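Local coordinates for VP5 (PDB 6QGL), which probably acts as a membrane fusion protein in the envelope of a pleomorphic virus that infects haloarchaea, at residues 286-291 against 438-443; 308-313 against 446-451; 361-366 against 422-427; 383-388 against 426-431. All blocks are in the same frame, centred on the assembly; numbering follows the deposited sequence.

In the fold
Interactions 1 and 2 work on one six-stranded antiparallel sheet: the first sets helix 289-296 against its outer strand 438-443, the second pairs strands 305-311 and 447-454. Their centres lie about 18 Å apart, and their segments alternate along the chain. Nested within both loops so closed are interactions 3 and 4, which belong to a separate antiparallel sheet and share strand 422-431, with centres about 10 Å apart. They touch directly: Asp425 N probably donates to Thr387 O, and Ile363 packs on Val386. Interactions 2 and 4 do not touch; their nearest atoms are about 7 Å apart. Interaction 1 lies nearest the centre of the chain, interaction 3 farthest.

Interaction 1 (286-291 against 438-443); sequences GMSQAI and YDTLQL
Thr440 OG1 is the polar atom round which this contact gathers, although no hydrogen bond crosses from one segment to the other. The start of helix 289-296 is set against strand 438-443, an outermost strand of a six-stranded antiparallel sheet, and from the helix Ala290 CB comes to 3.3 Å from Thr440 OG1. The backbone nitrogen Ile291 N stands 4.0 Å from the same oxygen, and Ser288 OG is 4.3 Å from it; neither is close enough for a bond. As the hydroxyl sits by the first turn of the helix, the positive end of the helix dipole may still act on it weakly. The threonine torsion (chi1 -55°) puts OG1 beside its own backbone N and trans to the carbonyl carbon, while the methyl CG2 stands trans to N. Both branches therefore border the alanine methyl, with Thr440 CG2 at 4.1 Å from Ala290 CB.

One residue before the helix, Ser288 occupies the N-cap position but makes no capping bond with its side chain. It meets the strand through carbon, and the Tyr438 ring leads away from this meeting. Behind the front line, Gln289 NE2 bonds to Asp293 OD1 within its own helix and to Ala278 O, the second bond tying it to helix 274-283. Within the sheet, backbone bonds pair Asp439 with Ala351 and Leu441 with Phe349 of strand 347-352. The contact thus lays a helix start over one face of the outermost strand by plain van der Waals packing, finished at its far end by Ser288 CB lying 3.7 Å from Tyr438 CB.

Interaction 2 (308-313 against 446-451); sequences TITIQD and AFTVDK
With chi1 at -168° in Thr310 and 68° in Thr448, two threonines that run alongside one another turn opposite branches inward. The Thr310 hydroxyl swings trans to the backbone N, toward Thr317 OG1 and Ala316 O, which both bond it; its methyl CG2 is left facing Thr448 and the Asp450 carboxylate. In Thr448 OG1 falls between N and the carbonyl carbon, from where it makes a weak bond to Thr310 O at 3.4 Å. These two residues are also a hydrogen-bonded pair of an antiparallel beta ladder: Thr310 N reaches Thr448 O at 3.0 Å, and Thr448 N returns to Thr310 O at 3.0 Å. Farther along, Asp450 N donates to Thr308 O at 2.8 Å.

The opposite face is greasy. Ile309 spreads over two partners, its CG2 lying 3.7 Å from Phe447 CB and its CD1 3.7 Å from Val449 CG2, while Ile311 CD1 approaches Phe447 CB at 4.1 Å. Beyond the strands the ladder fades into a weak bond from Gln312 N to Ala446 O.

The two faces differ in kind: threonines, an acid and a lysine on one, buried isoleucine, valine and phenylalanine on the other, as expected where a sheet has one side turned to the protein core.

Interaction 3 (361-366 against 422-427); sequences DAINSG and TNVDSA
Val424 and Ala427, three places apart on one strand, both point at Ile363, whereas in a regular strand such residues would lie on opposite faces. Ile363 CD1 makes the closer approach to both, 4.0 Å from Val424 CG1 and 3.9 Å from Ala427 CB, and its CG2 lies against both as well. With its CG1 trans to the backbone N (chi1 -169°), the isoleucine reaches out from its loop and meets Val424 tip to tip. Val386 of strand 382-388, with Ile372 and Ile374 of strand 371-374, adds further apolar surface round Ile363.

Backbone pairing is confined to the other end. Val424 N donates to Ser365 O at 2.7 Å, with the N-H pointing well at the acceptor (162°). The same oxygen receives a CA-H...O contact from Asn423 CA. Next along, Gly366 and Asn423 form a non-hydrogen-bonded antiparallel pair. Out at the surface, Ser365 OG gives a weak bond of 3.5 Å to Asn423 OD1.

What puts both Val424 and Ala427 on the isoleucine side is the extra residue between them: Asp425 and Ser426 together face Thr387 of the neighbouring strand, a classic beta bulge in an antiparallel sheet.

Interaction 4 (383-388 against 426-431); sequences AIEVTT and SARFVS
Ala383 and Val430 begin an antiparallel beta ladder, each donating its N-H to the other's carbonyl, with Ala383 N 2.8 Å from Val430 O. Glu385 and Arg428 repeat the exchange: Glu385 N lies 2.8 Å from Arg428 O, and Arg428 N returns to Glu385 O. At Thr387 and Ser426 the bond from Thr387 N to Ser426 O is 2.9 Å, but its return from Ser426 N is weak, just where the bulge at Asp425 and Ser426 starts. Between these pairs, CA-H...O contacts run from Phe429 to Ala383 O and from Ala427 to Glu385 O.

Apolar contacts take the face of Ile384, Val386, Ala427 and Phe429. Ile384 CG2 approaches Ala427 CB at 4.2 Å, and the Phe429 ring leads away from the ladder to meet Tyr379 edge-to-face.

The one charged pair lies on the other face, among Ala383, Thr387, Ser426 and Val430. Arg428 CG sits between its N and carbonyl carbon (chi1 69°), and the chain, extended as far as NE, is laid along Glu385 in the same direction, which brings NE and NH1 to OE2. The hydrogen bonds of their salt bridge are weak and bent: Glu385 OE2 stands 3.2 Å from both NH1 and NE of Arg428, the two flat groups turned 39° apart. Glu357 OE1 forms a second salt bridge with Arg428 NH2. Over the centre of the guanidinium sits Val430 CG2, a methyl carbon that also lies 3.4 Å from Glu385 OE2.

Interaction 1 (286-291 against 438-443)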
# COMPACT_ATOMS: atom_id res chain seq x y z
N GLY A 286 -13.65 13.90 -6.70
CA GLY A 286 -13.48 14.32 -8.09
C GLY A 286 -12.23 13.71 -8.70
O GLY A 286 -11.96 13.90 -9.89
N MET A 287 -11.47 12.97 -7.87
CA MET A 287 -10.23 12.29 -8.22
C MET A 287 -9.97 11.13 -7.24
O MET A 287 -10.62 11.07 -6.19
CB MET A 287 -9.04 13.28 -8.20
CG MET A 287 -8.74 13.85 -6.83
SD MET A 287 -7.54 15.20 -6.82
CE MET A 287 -6.07 14.31 -7.11
N SER A 288 -9.03 10.22 -7.59
CA SER A 288 -8.66 9.09 -6.73
C SER A 288 -8.00 9.60 -5.44
O SER A 288 -7.21 10.55 -5.50
CB SER A 288 -7.75 8.11 -7.46
OG SER A 288 -6.54 8.70 -7.90
N GLN A 289 -8.38 9.02 -4.29
CA GLN A 289 -7.93 9.43 -2.95
C GLN A 289 -6.41 9.40 -2.74
O GLN A 289 -5.88 10.33 -2.14
CB GLN A 289 -8.63 8.60 -1.86
CG GLN A 289 -8.35 9.06 -0.43
CD GLN A 289 -8.83 10.47 -0.15
OE1 GLN A 289 -10.03 10.75 -0.17
NE2 GLN A 289 -7.92 11.38 0.11
N ALA A 290 -5.73 8.35 -3.21
CA ALA A 290 -4.29 8.17 -3.02
C ALA A 290 -3.41 9.28 -3.60
O ALA A 290 -2.47 9.70 -2.93
CB ALA A 290 -3.86 6.82 -3.55
N ILE A 291 -3.71 9.77 -4.83
CA ILE A 291 -2.94 10.86 -5.43
C ILE A 291 -3.20 12.18 -4.66
O ILE A 291 -2.27 12.96 -4.47
CB ILE A 291 -3.08 10.97 -6.98
CG1 ILE A 291 -2.11 12.02 -7.59
CG2 ILE A 291 -4.51 11.21 -7.44
CD1 ILE A 291 -1.34 11.53 -8.81
N TYR A 438 -9.90 4.29 -11.20
CA TYR A 438 -8.56 4.80 -10.91
C TYR A 438 -7.90 4.01 -9.78
O TYR A 438 -8.58 3.56 -8.85
CB TYR A 438 -8.59 6.30 -10.59
CG TYR A 438 -8.73 7.17 -11.82
CD1 TYR A 438 -7.64 7.42 -12.65
CD2 TYR A 438 -9.95 7.75 -12.15
CE1 TYR A 438 -7.77 8.21 -13.79
CE2 TYR A 438 -10.09 8.55 -13.28
CZ TYR A 438 -8.99 8.78 -14.10
OH TYR A 438 -9.12 9.56 -15.22
N ASP A 439 -6.58 3.84 -9.88
CA ASP A 439 -5.77 3.11 -8.90
C ASP A 439 -4.35 3.67 -8.88
O ASP A 439 -3.85 4.13 -9.91
CB ASP A 439 -5.76 1.61 -9.23
CG ASP A 439 -5.33 0.69 -8.10
OD1 ASP A 439 -5.41 1.10 -6.93
OD2 ASP A 439 -4.94 -0.47 -8.39
N THR A 440 -3.71 3.63 -7.70
CA THR A 440 -2.34 4.10 -7.49
C THR A 440 -1.44 2.90 -7.23
O THR A 440 -1.62 2.19 -6.23
CB THR A 440 -2.30 5.17 -6.39
OG1 THR A 440 -3.21 6.23 -6.73
CG2 THR A 440 -0.89 5.73 -6.15
N LEU A 441 -0.48 2.66 -8.14
CA LEU A 441 0.49 1.56 -8.08
C LEU A 441 1.89 2.07 -7.74
O LEU A 441 2.25 3.16 -8.15
CB LEU A 441 0.58 0.82 -9.44
CG LEU A 441 -0.67 0.18 -10.07
CD1 LEU A 441 -0.39 -0.21 -11.49
CD2 LEU A 441 -1.13 -1.03 -9.30
N GLN A 442 2.69 1.25 -7.04
CA GLN A 442 4.10 1.56 -6.76
C GLN A 442 4.92 0.65 -7.65
O GLN A 442 5.14 -0.51 -7.31
CB GLN A 442 4.46 1.36 -5.27
CG GLN A 442 5.87 1.83 -4.92
CD GLN A 442 6.26 1.55 -3.50
OE1 GLN A 442 5.56 1.91 -2.55
NE2 GLN A 442 7.42 0.94 -3.32
N LEU A 443 5.35 1.17 -8.83
CA LEU A 443 6.12 0.44 -9.84
C LEU A 443 7.39 -0.15 -9.26
O LEU A 443 8.22 0.59 -8.72
CB LEU A 443 6.41 1.31 -11.08
CG LEU A 443 5.24 2.11 -11.68
CD1 LEU A 443 5.72 3.05 -12.75
CD2 LEU A 443 4.15 1.20 -12.25

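Interaction 2 (308-313 against 446-451)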
# COMPACT_ATOMS: atom_id res chain seq x y z
N THR A 308 2.32 7.27 -21.18
CA THR A 308 1.88 5.96 -21.66
C THR A 308 3.07 5.05 -21.39
O THR A 308 4.14 5.21 -21.98
CB THR A 308 1.42 6.03 -23.13
OG1 THR A 308 0.46 7.08 -23.27
CG2 THR A 308 0.80 4.72 -23.60
N ILE A 309 2.91 4.15 -20.42
CA ILE A 309 3.94 3.23 -19.94
C ILE A 309 3.70 1.84 -20.48
O ILE A 309 2.56 1.48 -20.74
CB ILE A 309 3.93 3.26 -18.37
CG1 ILE A 309 4.19 4.67 -17.82
CG2 ILE A 309 4.86 2.23 -17.71
CD1 ILE A 309 5.41 5.36 -18.30
N THR A 310 4.77 1.05 -20.63
CA THR A 310 4.68 -0.35 -21.03
C THR A 310 5.69 -1.18 -20.20
O THR A 310 6.87 -0.85 -20.12
CB THR A 310 4.74 -0.58 -22.56
OG1 THR A 310 4.35 -1.93 -22.82
CG2 THR A 310 6.08 -0.32 -23.18
N ILE A 311 5.17 -2.22 -19.54
CA ILE A 311 5.91 -3.13 -18.66
C ILE A 311 6.63 -4.16 -19.52
O ILE A 311 6.00 -4.87 -20.30
CB ILE A 311 4.95 -3.78 -17.61
CG1 ILE A 311 3.98 -2.73 -16.95
CG2 ILE A 311 5.72 -4.59 -16.54
CD1 ILE A 311 4.59 -1.41 -16.27
N GLN A 312 7.96 -4.24 -19.38
CA GLN A 312 8.81 -5.13 -20.18
C GLN A 312 8.45 -6.62 -20.08
O GLN A 312 8.26 -7.25 -21.12
CB GLN A 312 10.29 -4.92 -19.84
CG GLN A 312 10.82 -3.53 -20.22
CD GLN A 312 12.29 -3.37 -19.93
OE1 GLN A 312 12.99 -4.31 -19.53
NE2 GLN A 312 12.80 -2.17 -20.14
N ASP A 313 8.37 -7.17 -18.86
CA ASP A 313 8.06 -8.58 -18.63
C ASP A 313 6.65 -8.99 -19.05
O ASP A 313 6.48 -10.03 -19.69
CB ASP A 313 8.31 -8.96 -17.17
CG ASP A 313 9.76 -8.98 -16.75
OD1 ASP A 313 10.64 -9.02 -17.65
OD2 ASP A 313 10.03 -8.98 -15.53
N ALA A 446 10.79 -3.15 -14.09
CA ALA A 446 11.23 -2.35 -15.24
C ALA A 446 10.09 -1.93 -16.16
O ALA A 446 9.24 -2.75 -16.53
CB ALA A 446 12.30 -3.10 -16.02
N PHE A 447 10.06 -0.64 -16.50
CA PHE A 447 9.06 -0.02 -17.37
C PHE A 447 9.72 0.86 -18.41
O PHE A 447 10.82 1.37 -18.19
CB PHE A 447 8.06 0.79 -16.53
CG PHE A 447 8.61 1.97 -15.75
CD1 PHE A 447 8.79 3.21 -16.35
CD2 PHE A 447 8.90 1.85 -14.39
CE1 PHE A 447 9.29 4.29 -15.63
CE2 PHE A 447 9.39 2.94 -13.67
CZ PHE A 447 9.59 4.15 -14.29
N THR A 448 9.04 1.07 -19.55
CA THR A 448 9.52 1.96 -20.61
C THR A 448 8.46 3.04 -20.85
O THR A 448 7.28 2.71 -20.99
CB THR A 448 9.93 1.19 -21.89
OG1 THR A 448 8.79 0.64 -22.50
CG2 THR A 448 10.89 0.08 -21.62
N VAL A 449 8.89 4.31 -20.88
CA VAL A 449 8.01 5.45 -21.11
C VAL A 449 7.85 5.60 -22.63
O VAL A 449 8.80 5.99 -23.31
CB VAL A 449 8.53 6.76 -20.44
CG1 VAL A 449 7.55 7.91 -20.63
CG2 VAL A 449 8.83 6.54 -18.96
N ASP A 450 6.67 5.23 -23.17
CA ASP A 450 6.39 5.29 -24.61
C ASP A 450 6.26 6.72 -25.10
O ASP A 450 7.05 7.15 -25.94
CB ASP A 450 5.14 4.47 -24.97
CG ASP A 450 5.23 2.99 -24.63
OD1 ASP A 450 6.26 2.37 -24.95
OD2 ASP A 450 4.25 2.46 -24.07
N LYS A 451 5.28 7.47 -24.55
CA LYS A 451 5.02 8.86 -24.91
C LYS A 451 4.58 9.69 -23.71
O LYS A 451 4.01 9.15 -22.76
CB LYS A 451 4.00 8.95 -26.07
CG LYS A 451 2.60 8.43 -25.76
CD LYS A 451 1.64 8.58 -26.93
CE LYS A 451 0.26 8.07 -26.58
NZ LYS A 451 -0.68 8.22 -27.72
O HOH W 1 11.43 -6.20 -14.07

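Interaction 3 (361-366 against 422-427)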
# COMPACT_ATOMS: atom_id res chain seq x y z
N ASP A 361 1.16 -13.65 -25.89
CA ASP A 361 1.91 -14.55 -26.77
C ASP A 361 2.02 -15.99 -26.24
O ASP A 361 2.34 -16.89 -27.02
CB ASP A 361 3.30 -13.96 -27.09
CG ASP A 361 3.31 -12.57 -27.69
OD1 ASP A 361 2.36 -12.23 -28.44
OD2 ASP A 361 4.27 -11.81 -27.44
N ALA A 362 1.76 -16.19 -24.93
CA ALA A 362 1.83 -17.51 -24.28
C ALA A 362 0.53 -18.31 -24.48
O ALA A 362 -0.19 -18.61 -23.52
CB ALA A 362 2.15 -17.33 -22.80
N ILE A 363 0.24 -18.67 -25.75
CA ILE A 363 -0.96 -19.41 -26.16
C ILE A 363 -0.65 -20.47 -27.22
O ILE A 363 0.15 -20.22 -28.13
CB ILE A 363 -2.08 -18.40 -26.60
CG1 ILE A 363 -3.45 -19.10 -26.79
CG2 ILE A 363 -1.68 -17.56 -27.84
CD1 ILE A 363 -4.65 -18.17 -26.73
N ASN A 364 -1.28 -21.66 -27.10
CA ASN A 364 -1.13 -22.75 -28.06
C ASN A 364 -1.91 -22.43 -29.32
O ASN A 364 -2.99 -21.84 -29.23
CB ASN A 364 -1.61 -24.08 -27.47
CG ASN A 364 -0.66 -24.74 -26.50
OD1 ASN A 364 0.41 -24.21 -26.16
ND2 ASN A 364 -1.04 -25.92 -26.04
N SER A 365 -1.37 -22.82 -30.49
CA SER A 365 -1.99 -22.56 -31.79
C SER A 365 -3.30 -23.33 -31.98
O SER A 365 -4.30 -22.74 -32.37
CB SER A 365 -1.01 -22.88 -32.93
OG SER A 365 -1.53 -22.49 -34.19
N GLY A 366 -3.29 -24.63 -31.69
CA GLY A 366 -4.45 -25.49 -31.87
C GLY A 366 -5.64 -25.23 -30.97
O GLY A 366 -5.48 -25.04 -29.76
N THR A 422 -10.04 -25.06 -35.04
CA THR A 422 -9.35 -23.95 -35.72
C THR A 422 -7.98 -23.71 -35.06
O THR A 422 -7.55 -24.52 -34.24
CB THR A 422 -10.27 -22.69 -35.77
OG1 THR A 422 -9.71 -21.69 -36.61
CG2 THR A 422 -10.57 -22.12 -34.39
N ASN A 423 -7.30 -22.60 -35.44
CA ASN A 423 -6.00 -22.21 -34.89
C ASN A 423 -6.07 -20.77 -34.42
O ASN A 423 -6.78 -19.97 -35.01
CB ASN A 423 -4.87 -22.41 -35.91
CG ASN A 423 -4.68 -23.85 -36.33
OD1 ASN A 423 -3.75 -24.54 -35.89
ND2 ASN A 423 -5.55 -24.34 -37.19
N VAL A 424 -5.39 -20.45 -33.32
CA VAL A 424 -5.34 -19.10 -32.75
C VAL A 424 -4.52 -18.21 -33.70
O VAL A 424 -3.40 -18.57 -34.07
CB VAL A 424 -4.78 -19.09 -31.30
CG1 VAL A 424 -4.67 -17.68 -30.74
CG2 VAL A 424 -5.62 -19.96 -30.37
N ASP A 425 -5.10 -17.08 -34.12
CA ASP A 425 -4.45 -16.10 -35.00
C ASP A 425 -3.59 -15.17 -34.13
O ASP A 425 -2.42 -14.94 -34.45
CB ASP A 425 -5.51 -15.29 -35.77
CG ASP A 425 -4.94 -14.36 -36.82
OD1 ASP A 425 -4.48 -14.85 -37.87
OD2 ASP A 425 -4.95 -13.13 -36.59
N SER A 426 -4.18 -14.67 -33.03
CA SER A 426 -3.57 -13.78 -32.05
C SER A 426 -4.42 -13.76 -30.78
O SER A 426 -5.59 -14.17 -30.81
CB SER A 426 -3.44 -12.36 -32.61
OG SER A 426 -4.69 -11.87 -33.08
N ALA A 427 -3.83 -13.29 -29.67
CA ALA A 427 -4.50 -13.15 -28.38
C ALA A 427 -3.95 -11.95 -27.64
O ALA A 427 -2.75 -11.66 -27.72
CB ALA A 427 -4.31 -14.41 -27.54

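Interaction 4 (383-388 against 426-431)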
# COMPACT_ATOMS: atom_id res chain seq x y z
N ALA A 383 -9.25 -10.19 -18.95
CA ALA A 383 -9.81 -11.21 -19.82
C ALA A 383 -8.92 -11.38 -21.04
O ALA A 383 -8.46 -10.38 -21.60
CB ALA A 383 -11.22 -10.84 -20.25
N ILE A 384 -8.63 -12.64 -21.42
CA ILE A 384 -7.81 -12.93 -22.60
C ILE A 384 -8.76 -13.03 -23.79
O ILE A 384 -9.64 -13.90 -23.81
CB ILE A 384 -6.90 -14.19 -22.44
CG1 ILE A 384 -5.96 -14.04 -21.22
CG2 ILE A 384 -6.09 -14.44 -23.73
CD1 ILE A 384 -5.43 -15.34 -20.67
N GLU A 385 -8.62 -12.09 -24.73
CA GLU A 385 -9.41 -12.01 -25.95
C GLU A 385 -8.68 -12.81 -27.03
O GLU A 385 -7.67 -12.36 -27.56
CB GLU A 385 -9.64 -10.55 -26.39
CG GLU A 385 -10.51 -9.75 -25.44
CD GLU A 385 -11.02 -8.43 -25.99
OE1 GLU A 385 -12.26 -8.25 -26.04
OE2 GLU A 385 -10.19 -7.58 -26.38
N VAL A 386 -9.18 -14.03 -27.30
CA VAL A 386 -8.59 -14.96 -28.26
C VAL A 386 -9.27 -14.81 -29.62
O VAL A 386 -10.49 -14.98 -29.71
CB VAL A 386 -8.64 -16.42 -27.74
CG1 VAL A 386 -7.93 -17.38 -28.70
CG2 VAL A 386 -8.04 -16.54 -26.34
N THR A 387 -8.49 -14.50 -30.66
CA THR A 387 -8.98 -14.37 -32.03
C THR A 387 -8.49 -15.57 -32.83
O THR A 387 -7.29 -15.81 -32.90
CB THR A 387 -8.58 -13.01 -32.64
OG1 THR A 387 -9.19 -11.97 -31.88
CG2 THR A 387 -8.98 -12.88 -34.11
N THR A 388 -9.43 -16.32 -33.42
CA THR A 388 -9.12 -17.51 -34.22
C THR A 388 -8.79 -17.13 -35.66
O THR A 388 -9.00 -15.98 -36.07
CB THR A 388 -10.22 -18.58 -34.11
OG1 THR A 388 -11.37 -18.19 -34.87
CG2 THR A 388 -10.60 -18.92 -32.67
N SER A 426 -4.18 -14.67 -33.03
CA SER A 426 -3.57 -13.78 -32.05
C SER A 426 -4.42 -13.76 -30.78
O SER A 426 -5.59 -14.17 -30.81
CB SER A 426 -3.44 -12.36 -32.61
OG SER A 426 -4.69 -11.87 -33.08
N ALA A 427 -3.83 -13.29 -29.67
CA ALA A 427 -4.50 -13.15 -28.38
C ALA A 427 -3.95 -11.95 -27.64
O ALA A 427 -2.75 -11.66 -27.72
CB ALA A 427 -4.31 -14.41 -27.54
N ARG A 428 -4.82 -11.22 -26.94
CA ARG A 428 -4.45 -10.05 -26.14
C ARG A 428 -5.25 -10.00 -24.85
O ARG A 428 -6.39 -10.46 -24.82
CB ARG A 428 -4.60 -8.74 -26.95
CG ARG A 428 -6.04 -8.33 -27.30
CD ARG A 428 -6.11 -6.86 -27.65
NE ARG A 428 -7.49 -6.38 -27.72
CZ ARG A 428 -7.86 -5.13 -27.45
NH1 ARG A 428 -9.14 -4.78 -27.53
NH2 ARG A 428 -6.97 -4.23 -27.06
N PHE A 429 -4.65 -9.46 -23.78
CA PHE A 429 -5.36 -9.32 -22.51
C PHE A 429 -5.84 -7.89 -22.35
O PHE A 429 -5.11 -6.95 -22.67
CB PHE A 429 -4.53 -9.80 -21.31
CG PHE A 429 -3.23 -9.07 -21.06
CD1 PHE A 429 -2.05 -9.50 -21.65
CD2 PHE A 429 -3.17 -7.99 -20.19
CE1 PHE A 429 -0.84 -8.83 -21.41
CE2 PHE A 429 -1.97 -7.32 -19.95
CZ PHE A 429 -0.81 -7.75 -20.56
N VAL A 430 -7.09 -7.72 -21.91
CA VAL A 430 -7.74 -6.42 -21.70
C VAL A 430 -8.42 -6.49 -20.31
O VAL A 430 -8.73 -7.58 -19.85
CB VAL A 430 -8.74 -6.12 -22.86
CG1 VAL A 430 -9.51 -4.82 -22.64
CG2 VAL A 430 -8.03 -6.09 -24.21
N SER A 431 -8.61 -5.33 -19.64
CA SER A 431 -9.25 -5.28 -18.32
C SER A 431 -10.73 -5.68 -18.37
O SER A 431 -11.38 -5.51 -19.40
CB SER A 431 -9.10 -3.89 -17.72
OG SER A 431 -9.68 -3.78 -16.43